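Local coordinates for CADD-like protein of unknown function (Nostoc punctiforme, PDB 3B5O), which is of unknown function but resembles the chlamydial protein CADD and is probably an oxidoreductase of the all-helical haem-oxygenase-like group, at residues 209-212 with 213-217; 43-46 with 47-50; 197-201 with 202-206. All blocks are in the same frame, centred on the assembly; numbering follows the deposited sequence.

Overall arrangement
Along the chain the three contacts come in series, and none nests within or crosses another. Each joins adjoining segments, so none closes a long loop. Interaction 2 comes first, on helix 38-68, where 43-46 runs straight into 47-50. It faces helices 95-107, 135-163 and 204-230. Interaction 3 follows at 197-206, where the chain leaves helix 190-196, makes a short turn and starts helix 204-230. Interaction 1 lies further along that same helix, at 209-217, and packs against helices 2-18, 38-68, 118-131 and 135-163. The centres of interactions 1 and 3 are about 16 Å apart. Interactions 2 and 3 lie on opposite sides of the chain's centre, their centres about 35 Å apart.

Interaction 1. Residues 209-212 with 213-217; sequences AGFR and AMIDA
A stretch of the long helix 204-230 carries this contact, in which Phe211 meets Ile215 and Arg212 meets Asp216. Four i to i+4 backbone hydrogen bonds run through it. In the straightest, Ile215 N gives its hydrogen to Phe211 O at 3.0 Å with an angle of 174°. Asp216 N binds Arg212 O at 2.9 Å. On the buried side, a chi1 of -173° places Phe211 CG opposite the backbone N, beside the carbonyl carbon, and so brings CE1 of the ring close to Ile215. Phe211 CE1 lies 3.8 Å from Ile215 CD1, and the methyl meets the ring obliquely. Ile215 CG2 also approaches Phe211 CE1, at 4.0 Å. One residue on, Arg212 bends at chi2 and chi3. Its CD lies 3.6 Å from Asp216 OD2 where the two side chains cross at a slant. The charged ends do not meet: Arg212 NH1 and Asp216 OD1 are 4.8 Å apart. Both bind the hydroxyl of Tyr19 instead, which therefore joins the opposite charges indirectly. Phe211 and Ile215 face helix 2-18 through Leu11 and Leu15. Met214, a selenomethionine, reaches Phe51 and Leu55 of helix 38-68. Apolar residues turned inward and a polar pair set beside them are the pattern of an amphipathic helix in an all-helical bundle.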
ATOM      1  N   ALA A 209       4.575 -17.106   1.568  1.00 14.26           N
ATOM      2  CA  ALA A 209       4.234 -16.817   2.952  1.00 13.98           C
ATOM      3  C   ALA A 209       4.370 -15.319   3.276  1.00 13.61           C
ATOM      4  O   ALA A 209       3.520 -14.745   3.965  1.00 13.82           O
ATOM      5  CB  ALA A 209       5.078 -17.650   3.909  1.00 15.11           C
ATOM      6  N   GLY A 210       5.408 -14.688   2.754  1.00 13.09           N
ATOM      7  CA  GLY A 210       5.604 -13.263   2.997  1.00 13.35           C
ATOM      8  C   GLY A 210       4.508 -12.458   2.331  1.00 11.73           C
ATOM      9  O   GLY A 210       3.994 -11.480   2.884  1.00 12.55           O
ATOM     10  N   PHE A 211       4.168 -12.840   1.108  1.00 12.99           N
ATOM     11  CA  PHE A 211       3.098 -12.170   0.371  1.00 12.47           C
ATOM     12  C   PHE A 211       1.786 -12.271   1.140  1.00 12.39           C
ATOM     13  O   PHE A 211       1.068 -11.281   1.321  1.00 12.45           O
ATOM     14  CB  PHE A 211       2.976 -12.822  -1.015  1.00 13.42           C
ATOM     15  CG  PHE A 211       2.026 -12.142  -1.946  1.00 13.72           C
ATOM     16  CD1 PHE A 211       0.657 -12.412  -1.913  1.00 14.64           C
ATOM     17  CD2 PHE A 211       2.502 -11.286  -2.917  1.00 14.12           C
ATOM     18  CE1 PHE A 211      -0.205 -11.767  -2.805  1.00 14.66           C
ATOM     19  CE2 PHE A 211       1.638 -10.676  -3.811  1.00 14.59           C
ATOM     20  CZ  PHE A 211       0.292 -10.934  -3.753  1.00 14.52           C
ATOM     21  N   ARG A 212       1.446 -13.497   1.548  1.00 12.97           N
ATOM     22  CA  ARG A 212       0.220 -13.749   2.286  1.00 13.19           C
ATOM     23  C   ARG A 212       0.179 -12.913   3.567  1.00 12.50           C
ATOM     24  O   ARG A 212      -0.844 -12.314   3.910  1.00 12.79           O
ATOM     25  CB  ARG A 212       0.157 -15.228   2.661  1.00 14.55           C
ATOM     26  CG  ARG A 212      -0.997 -15.608   3.553  1.00 16.19           C
ATOM     27  CD  ARG A 212      -2.306 -15.532   2.829  1.00 16.08           C
ATOM     28  NE  ARG A 212      -2.448 -16.691   1.960  1.00 16.75           N
ATOM     29  CZ  ARG A 212      -3.598 -17.118   1.451  1.00 17.29           C
ATOM     30  NH1 ARG A 212      -4.736 -16.458   1.655  1.00 17.97           N
ATOM     31  NH2 ARG A 212      -3.593 -18.217   0.721  1.00 17.42           N
ATOM     32  N   ALA A 213       1.295 -12.890   4.298  1.00 12.67           N
ATOM     33  CA  ALA A 213       1.326 -12.189   5.574  1.00 11.75           C
ATOM     34  C   ALA A 213       1.077 -10.698   5.363  1.00 12.84           C
ATOM     35  O   ALA A 213       0.382 -10.049   6.149  1.00 12.95           O
ATOM     36  CB  ALA A 213       2.648 -12.404   6.297  1.00 14.03           C
HETATM   37  N   MSE A 214       1.646 -10.154   4.301  1.00 11.89           N
HETATM   38  CA  MSE A 214       1.496  -8.727   4.032  1.00 11.40           C
HETATM   39  C   MSE A 214       0.065  -8.369   3.667  1.00 12.14           C
HETATM   40  O   MSE A 214      -0.496  -7.405   4.186  1.00 12.48           O
HETATM   41  CB  MSE A 214       2.465  -8.306   2.936  1.00 11.92           C
HETATM   42  CG  MSE A 214       2.448  -6.841   2.621  1.00 12.83           C
HETATM   43 SE   MSE A 214       3.016  -5.749   4.114  0.75 14.61          SE
HETATM   44  CE  MSE A 214       3.493  -4.163   3.220  1.00 21.92           C
ATOM     45  N   ILE A 215      -0.531  -9.106   2.737  1.00 12.23           N
ATOM     46  CA  ILE A 215      -1.912  -8.801   2.335  1.00 12.39           C
ATOM     47  C   ILE A 215      -2.880  -9.029   3.488  1.00 12.15           C
ATOM     48  O   ILE A 215      -3.845  -8.293   3.644  1.00 12.55           O
ATOM     49  CB  ILE A 215      -2.346  -9.478   0.999  1.00 13.21           C
ATOM     50  CG1 ILE A 215      -2.420 -11.008   1.125  1.00 13.69           C
ATOM     51  CG2 ILE A 215      -1.437  -9.002  -0.143  1.00 15.47           C
ATOM     52  CD1 ILE A 215      -2.970 -11.684  -0.141  1.00 15.26           C
ATOM     53  N   ASP A 216      -2.617 -10.031   4.329  1.00 12.22           N
ATOM     54  CA  ASP A 216      -3.449 -10.260   5.512  1.00 13.65           C
ATOM     55  C   ASP A 216      -3.365  -9.060   6.450  1.00 13.49           C
ATOM     56  O   ASP A 216      -4.379  -8.599   6.973  1.00 13.39           O
ATOM     57  CB  ASP A 216      -3.041 -11.539   6.250  1.00 13.77           C
ATOM     58  CG  ASP A 216      -3.518 -12.817   5.593  1.00 18.43           C
ATOM     59  OD1 ASP A 216      -4.418 -12.770   4.758  1.00 19.19           O
ATOM     60  OD2 ASP A 216      -2.970 -13.886   5.963  1.00 18.57           O
ATOM     61  N   ALA A 217      -2.155  -8.544   6.661  1.00 12.21           N
ATOM     62  CA  ALA A 217      -1.963  -7.415   7.575  1.00 11.70           C
ATOM     63  C   ALA A 217      -2.667  -6.166   7.040  1.00 11.30           C
ATOM     64  O   ALA A 217      -3.309  -5.400   7.798  1.00 11.99           O
ATOM     65  CB  ALA A 217      -0.473  -7.145   7.797  1.00 14.02           C
TER

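Interaction 2. Residues 43-46 with 47-50; sequences YVMQ and QYSI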
ATOM      1  N   TYR A  43     -10.886  11.100   8.135  1.00 15.28           N
ATOM      2  CA  TYR A  43     -10.062  10.371   9.104  1.00 15.42           C
ATOM      3  C   TYR A  43      -9.411   9.169   8.456  1.00 14.96           C
ATOM      4  O   TYR A  43      -8.214   8.916   8.659  1.00 15.21           O
ATOM      5  CB  TYR A  43     -10.894   9.931  10.308  1.00 16.70           C
ATOM      6  CG  TYR A  43     -10.221   8.953  11.217  1.00 15.94           C
ATOM      7  CD1 TYR A  43      -9.367   9.383  12.224  1.00 19.59           C
ATOM      8  CD2 TYR A  43     -10.372   7.587  11.037  1.00 17.46           C
ATOM      9  CE1 TYR A  43      -8.715   8.473  13.053  1.00 20.62           C
ATOM     10  CE2 TYR A  43      -9.740   6.683  11.863  1.00 19.15           C
ATOM     11  CZ  TYR A  43      -8.909   7.121  12.870  1.00 18.50           C
ATOM     12  OH  TYR A  43      -8.243   6.246  13.708  1.00 21.42           O
ATOM     13  N   VAL A  44     -10.179   8.403   7.689  1.00 14.77           N
ATOM     14  CA  VAL A  44      -9.605   7.270   6.988  1.00 13.82           C
ATOM     15  C   VAL A  44      -8.443   7.726   6.075  1.00 14.08           C
ATOM     16  O   VAL A  44      -7.394   7.088   6.037  1.00 14.05           O
ATOM     17  CB  VAL A  44     -10.680   6.509   6.154  1.00 13.94           C
ATOM     18  CG1 VAL A  44     -10.026   5.496   5.193  1.00 15.11           C
ATOM     19  CG2 VAL A  44     -11.713   5.857   7.083  1.00 15.09           C
HETATM   20  N   MSE A  45      -8.632   8.812   5.332  1.00 14.27           N
HETATM   21  CA  MSE A  45      -7.613   9.296   4.422  1.00 14.15           C
HETATM   22  C   MSE A  45      -6.376   9.822   5.143  1.00 15.23           C
HETATM   23  O   MSE A  45      -5.260   9.622   4.670  1.00 15.70           O
HETATM   24  CB  MSE A  45      -8.177  10.372   3.485  1.00 16.56           C
HETATM   25  CG  MSE A  45      -9.083   9.808   2.364  1.00 18.77           C
HETATM   26 SE   MSE A  45      -8.266   8.337   1.371  0.75 20.43          SE
HETATM   27  CE  MSE A  45      -6.707   9.316   0.927  1.00 17.93           C
ATOM     28  N   GLN A  46      -6.567  10.438   6.293  1.00 14.97           N
ATOM     29  CA  GLN A  46      -5.433  10.864   7.102  1.00 16.27           C
ATOM     30  C   GLN A  46      -4.601   9.663   7.529  1.00 14.58           C
ATOM     31  O   GLN A  46      -3.374   9.665   7.425  1.00 15.24           O
ATOM     32  CB  GLN A  46      -5.899  11.580   8.350  1.00 16.65           C
ATOM     33  CG  GLN A  46      -6.512  12.949   8.112  1.00 18.64           C
ATOM     34  CD  GLN A  46      -7.105  13.528   9.375  1.00 21.87           C
ATOM     35  OE1 GLN A  46      -7.649  12.814  10.216  1.00 25.28           O
ATOM     36  NE2 GLN A  46      -6.977  14.850   9.528  1.00 27.37           N
ATOM     37  N   GLN A  47      -5.263   8.642   8.047  1.00 13.48           N
ATOM     38  CA  GLN A  47      -4.547   7.419   8.438  1.00 12.07           C
ATOM     39  C   GLN A  47      -3.931   6.700   7.258  1.00 12.19           C
ATOM     40  O   GLN A  47      -2.778   6.239   7.331  1.00 13.39           O
ATOM     41  CB  GLN A  47      -5.469   6.482   9.214  1.00 13.18           C
ATOM     42  CG  GLN A  47      -5.825   7.045  10.558  1.00 13.67           C
ATOM     43  CD  GLN A  47      -4.604   7.193  11.480  1.00 13.09           C
ATOM     44  OE1 GLN A  47      -3.788   6.283  11.598  1.00 13.79           O
ATOM     45  NE2 GLN A  47      -4.479   8.364  12.130  1.00 15.52           N
ATOM     46  N   TYR A  48      -4.684   6.593   6.171  1.00 12.48           N
ATOM     47  CA  TYR A  48      -4.165   5.938   4.985  1.00 12.81           C
ATOM     48  C   TYR A  48      -2.847   6.573   4.550  1.00 12.88           C
ATOM     49  O   TYR A  48      -1.906   5.874   4.191  1.00 13.81           O
ATOM     50  CB  TYR A  48      -5.160   5.964   3.825  1.00 13.59           C
ATOM     51  CG  TYR A  48      -4.491   5.556   2.565  1.00 14.37           C
ATOM     52  CD1 TYR A  48      -4.227   4.217   2.298  1.00 16.08           C
ATOM     53  CD2 TYR A  48      -3.972   6.516   1.702  1.00 16.80           C
ATOM     54  CE1 TYR A  48      -3.510   3.868   1.150  1.00 16.94           C
ATOM     55  CE2 TYR A  48      -3.301   6.167   0.570  1.00 18.94           C
ATOM     56  CZ  TYR A  48      -3.052   4.861   0.309  1.00 17.81           C
ATOM     57  OH  TYR A  48      -2.345   4.549  -0.839  1.00 23.65           O
ATOM     58  N   SER A  49      -2.785   7.895   4.582  1.00 13.56           N
ATOM     59  CA  SER A  49      -1.626   8.598   4.068  1.00 14.24           C
ATOM     60  C   SER A  49      -0.305   8.190   4.722  1.00 13.71           C
ATOM     61  O   SER A  49       0.758   8.345   4.125  1.00 14.51           O
ATOM     62  CB  SER A  49      -1.834  10.102   4.178  1.00 15.40           C
ATOM     63  OG  SER A  49      -1.703  10.576   5.497  1.00 16.05           O
ATOM     64  N   ILE A  50      -0.372   7.697   5.943  1.00 12.68           N
ATOM     65  CA  ILE A  50       0.820   7.283   6.658  1.00 13.31           C
ATOM     66  C   ILE A  50       1.468   6.103   5.948  1.00 13.34           C
ATOM     67  O   ILE A  50       2.689   5.951   5.959  1.00 13.89           O
ATOM     68  CB  ILE A  50       0.475   6.933   8.117  1.00 13.27           C
ATOM     69  CG1 ILE A  50       0.006   8.180   8.860  1.00 14.09           C
ATOM     70  CG2 ILE A  50       1.663   6.276   8.866  1.00 15.14           C
ATOM     71  CD1 ILE A  50      -0.617   7.941  10.217  1.00 14.54           C
TER
HETATM   72  O   HOH W   1      -6.269  10.694  11.971  1.00 30.23           O
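Gln47 CG lies over one face of the Tyr43 ring, offset toward the rim. In this CH-pi contact Gln47 CG is 4.1 Å from the centroid of the Tyr43 ring. The Tyr43 side chain leaves the backbone with chi1 at 168°, which holds the ring where Gln47 CG can lie over its face. The Gln47 amide plane is 28° from the ring plane. A second aromatic contact joins Met45 and Tyr48, whose side chains run side by side in the same direction. Met45, a selenomethionine, bends at chi2 and chi3, and its CE comes 4.0 Å from Tyr48 CD2. Met45 SE stands 5.5 Å from the centroid of the Tyr48 ring in an oblique Met-aromatic contact. Ser49 OG donates to Gln46 O at 2.7 Å, tilted 29° from the carbonyl plane. With an alanine here in place of Ser49, Gln46 O would probably lose the hydroxyl donor that grips it. The backbone beneath is helical: Gln47 N, Tyr48 N and Ser49 N bind Tyr43 O, Val44 O and Met45 O. One water receives a hydrogen from Gln47 NE2 at 2.9 Å and gives one to Gln46 OE1 at 3.1 Å. Further out, Gln47 OE1 takes hydrogens from Thr120 OG1 and Ser117 N, while its NE2 binds Met115 O, so both ends of the amide are fixed. Gln46 NE2 binds Ala110 O. The hydroxyls of Tyr43 and Tyr48 bond to Glu228 and Glu152, tying these residues to helices 204-230 and 135-163. Aromatic and selenomethionine packing inside, with glutamines gripping the loop before helix 118-131 and the start of that helix, marks a largely buried stretch of a core helix in an all-helical bundle.

Interaction 3. Residues 197-201 with 202-206; sequences AYIQP and EEFGE
The Phe204 ring lies with one face against Pro201 CA, which is 3.8 Å from the ring centroid and 18° off the ring normal. This is a CH-pi contact, offset toward the rim. With chi1 at -78°, Phe204 CG stands beside the backbone N, and the ring folds back over the residues before the helix. Ile199 crosses the ring obliquely, with CG2 3.9 Å from Phe204 CE1. Gln200 O also comes at the ring obliquely, 3.4 Å from Phe204 CD1. Gln200 and Glu202 instead run side by side, pointing the same way. Gln200 CB is 3.6 Å from Glu202 CD, and the amide and carboxylate planes stand 78° apart. The amide of Gln200 turns back to the chain before it: NE2 donates to Tyr198 O at 3.0 Å, with the acceptor in the amide plane. Two backbone bonds close the turn. Glu203 N binds Gln200 O at 2.9 Å, and Phe204 N binds Pro201 O at 3.2 Å. A water links Pro201 O to Gly205 N. Beyond the turn, Phe204 touches Glu3 and Leu7 of helix 2-18, and Ile199 touches Phe4. With Glu203 at the N-cap position, the whole is a 3-10 turn leading into the N terminus of an alpha helix.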
ATOM      1  N   ALA A 197      15.524 -13.877 -11.295  1.00 26.20           N
ATOM      2  CA  ALA A 197      16.948 -14.168 -11.554  1.00 26.67           C
ATOM      3  C   ALA A 197      17.699 -14.822 -10.385  1.00 26.23           C
ATOM      4  O   ALA A 197      18.755 -15.440 -10.586  1.00 28.52           O
ATOM      5  CB  ALA A 197      17.654 -12.903 -11.984  1.00 27.14           C
ATOM      6  N   TYR A 198      17.181 -14.686  -9.161  1.00 23.18           N
ATOM      7  CA  TYR A 198      17.856 -15.174  -7.965  1.00 22.45           C
ATOM      8  C   TYR A 198      17.116 -16.229  -7.165  1.00 22.23           C
ATOM      9  O   TYR A 198      17.732 -17.064  -6.512  1.00 23.69           O
ATOM     10  CB  TYR A 198      18.152 -13.996  -7.023  1.00 22.31           C
ATOM     11  CG  TYR A 198      19.023 -12.938  -7.629  1.00 21.52           C
ATOM     12  CD1 TYR A 198      20.406 -13.103  -7.685  1.00 23.02           C
ATOM     13  CD2 TYR A 198      18.477 -11.792  -8.192  1.00 22.06           C
ATOM     14  CE1 TYR A 198      21.204 -12.149  -8.237  1.00 22.76           C
ATOM     15  CE2 TYR A 198      19.265 -10.833  -8.759  1.00 24.02           C
ATOM     16  CZ  TYR A 198      20.638 -11.018  -8.791  1.00 24.06           C
ATOM     17  OH  TYR A 198      21.429 -10.044  -9.346  1.00 25.61           O
ATOM     18  N   ILE A 199      15.791 -16.136  -7.115  1.00 22.47           N
ATOM     19  CA  ILE A 199      15.039 -16.965  -6.213  1.00 22.45           C
ATOM     20  C   ILE A 199      15.107 -18.429  -6.666  1.00 23.96           C
ATOM     21  O   ILE A 199      15.046 -18.728  -7.873  1.00 25.36           O
ATOM     22  CB  ILE A 199      13.555 -16.485  -6.089  1.00 23.55           C
ATOM     23  CG1 ILE A 199      12.866 -17.203  -4.939  1.00 23.65           C
ATOM     24  CG2 ILE A 199      12.803 -16.660  -7.402  1.00 25.27           C
ATOM     25  CD1 ILE A 199      11.492 -16.593  -4.551  1.00 22.40           C
ATOM     26  N   GLN A 200      15.281 -19.306  -5.695  1.00 24.49           N
ATOM     27  CA  GLN A 200      15.376 -20.750  -5.954  1.00 26.22           C
ATOM     28  C   GLN A 200      14.034 -21.405  -5.645  1.00 27.49           C
ATOM     29  O   GLN A 200      13.321 -20.962  -4.745  1.00 26.30           O
ATOM     30  CB  GLN A 200      16.476 -21.349  -5.085  1.00 27.35           C
ATOM     31  CG  GLN A 200      17.845 -20.757  -5.327  1.00 31.15           C
ATOM     32  CD  GLN A 200      18.275 -20.897  -6.761  1.00 35.81           C
ATOM     33  OE1 GLN A 200      18.424 -22.017  -7.258  1.00 38.11           O
ATOM     34  NE2 GLN A 200      18.457 -19.775  -7.450  1.00 33.96           N
ATOM     35  N   PRO A 201      13.653 -22.443  -6.419  0.50 27.72           N
ATOM     36  CA  PRO A 201      12.392 -23.141  -6.173  0.50 27.58           C
ATOM     37  C   PRO A 201      12.130 -23.539  -4.712  0.50 26.78           C
ATOM     38  O   PRO A 201      10.984 -23.499  -4.267  0.50 26.13           O
ATOM     39  CB  PRO A 201      12.526 -24.391  -7.058  0.50 28.28           C
ATOM     40  CG  PRO A 201      13.344 -23.922  -8.194  0.50 27.49           C
ATOM     41  CD  PRO A 201      14.360 -23.004  -7.589  0.50 27.89           C
ATOM     42  N   GLU A 202      13.173 -23.901  -3.968  1.00 27.09           N
ATOM     43  CA  GLU A 202      13.010 -24.329  -2.571  1.00 28.61           C
ATOM     44  C   GLU A 202      12.573 -23.206  -1.630  1.00 28.17           C
ATOM     45  O   GLU A 202      12.159 -23.474  -0.503  1.00 28.13           O
ATOM     46  CB  GLU A 202      14.269 -24.994  -2.006  1.00 32.77           C
ATOM     47  CG  GLU A 202      15.550 -24.201  -2.133  1.00 38.69           C
ATOM     48  CD  GLU A 202      16.323 -24.482  -3.420  1.00 43.62           C
ATOM     49  OE1 GLU A 202      15.706 -24.864  -4.448  1.00 39.21           O
ATOM     50  OE2 GLU A 202      17.562 -24.289  -3.401  1.00 51.06           O
ATOM     51  N   GLU A 203      12.664 -21.967  -2.103  1.00 25.55           N
ATOM     52  CA  GLU A 203      12.190 -20.811  -1.322  1.00 24.71           C
ATOM     53  C   GLU A 203      10.893 -20.171  -1.832  1.00 22.98           C
ATOM     54  O   GLU A 203      10.464 -19.128  -1.317  1.00 21.61           O
ATOM     55  CB  GLU A 203      13.294 -19.784  -1.257  1.00 25.04           C
ATOM     56  CG  GLU A 203      14.636 -20.297  -0.669  1.00 32.67           C
ATOM     57  CD  GLU A 203      14.503 -21.082   0.640  1.00 40.68           C
ATOM     58  OE1 GLU A 203      13.657 -20.725   1.497  1.00 43.28           O
ATOM     59  OE2 GLU A 203      15.273 -22.065   0.820  1.00 44.40           O
ATOM     60  N   PHE A 204      10.248 -20.768  -2.827  1.00 22.56           N
ATOM     61  CA  PHE A 204       8.955 -20.249  -3.303  1.00 22.20           C
ATOM     62  C   PHE A 204       7.924 -20.177  -2.172  1.00 20.59           C
ATOM     63  O   PHE A 204       7.122 -19.247  -2.099  1.00 19.92           O
ATOM     64  CB  PHE A 204       8.398 -21.104  -4.450  1.00 23.25           C
ATOM     65  CG  PHE A 204       9.035 -20.856  -5.798  1.00 23.39           C
ATOM     66  CD1 PHE A 204      10.224 -20.183  -5.959  1.00 24.65           C
ATOM     67  CD2 PHE A 204       8.442 -21.388  -6.929  1.00 28.29           C
ATOM     68  CE1 PHE A 204      10.780 -20.001  -7.217  1.00 27.15           C
ATOM     69  CE2 PHE A 204       9.011 -21.213  -8.187  1.00 28.81           C
ATOM     70  CZ  PHE A 204      10.173 -20.526  -8.324  1.00 27.97           C
ATOM     71  N   GLY A 205       7.937 -21.160  -1.282  1.00 21.48           N
ATOM     72  CA  GLY A 205       6.997 -21.198  -0.181  1.00 20.59           C
ATOM     73  C   GLY A 205       7.167 -20.017   0.765  1.00 19.42           C
ATOM     74  O   GLY A 205       6.187 -19.501   1.299  1.00 21.09           O
ATOM     75  N   GLU A 206       8.415 -19.623   0.983  1.00 19.72           N
ATOM     76  CA  GLU A 206       8.707 -18.485   1.874  1.00 18.52           C
ATOM     77  C   GLU A 206       8.279 -17.176   1.213  1.00 15.39           C
ATOM     78  O   GLU A 206       7.705 -16.300   1.861  1.00 16.03           O
ATOM     79  CB  GLU A 206      10.194 -18.439   2.260  1.00 21.69           C
ATOM     80  CG  GLU A 206      10.536 -19.429   3.363  1.00 29.63           C
ATOM     81  CD  GLU A 206       9.859 -19.051   4.675  1.00 38.80           C
ATOM     82  OE1 GLU A 206      10.319 -18.088   5.318  1.00 39.92           O
ATOM     83  OE2 GLU A 206       8.836 -19.680   5.042  1.00 47.50           O
TER
HETATM   84  O   HOH W   2       9.284 -23.756  -1.756  1.00 30.77           O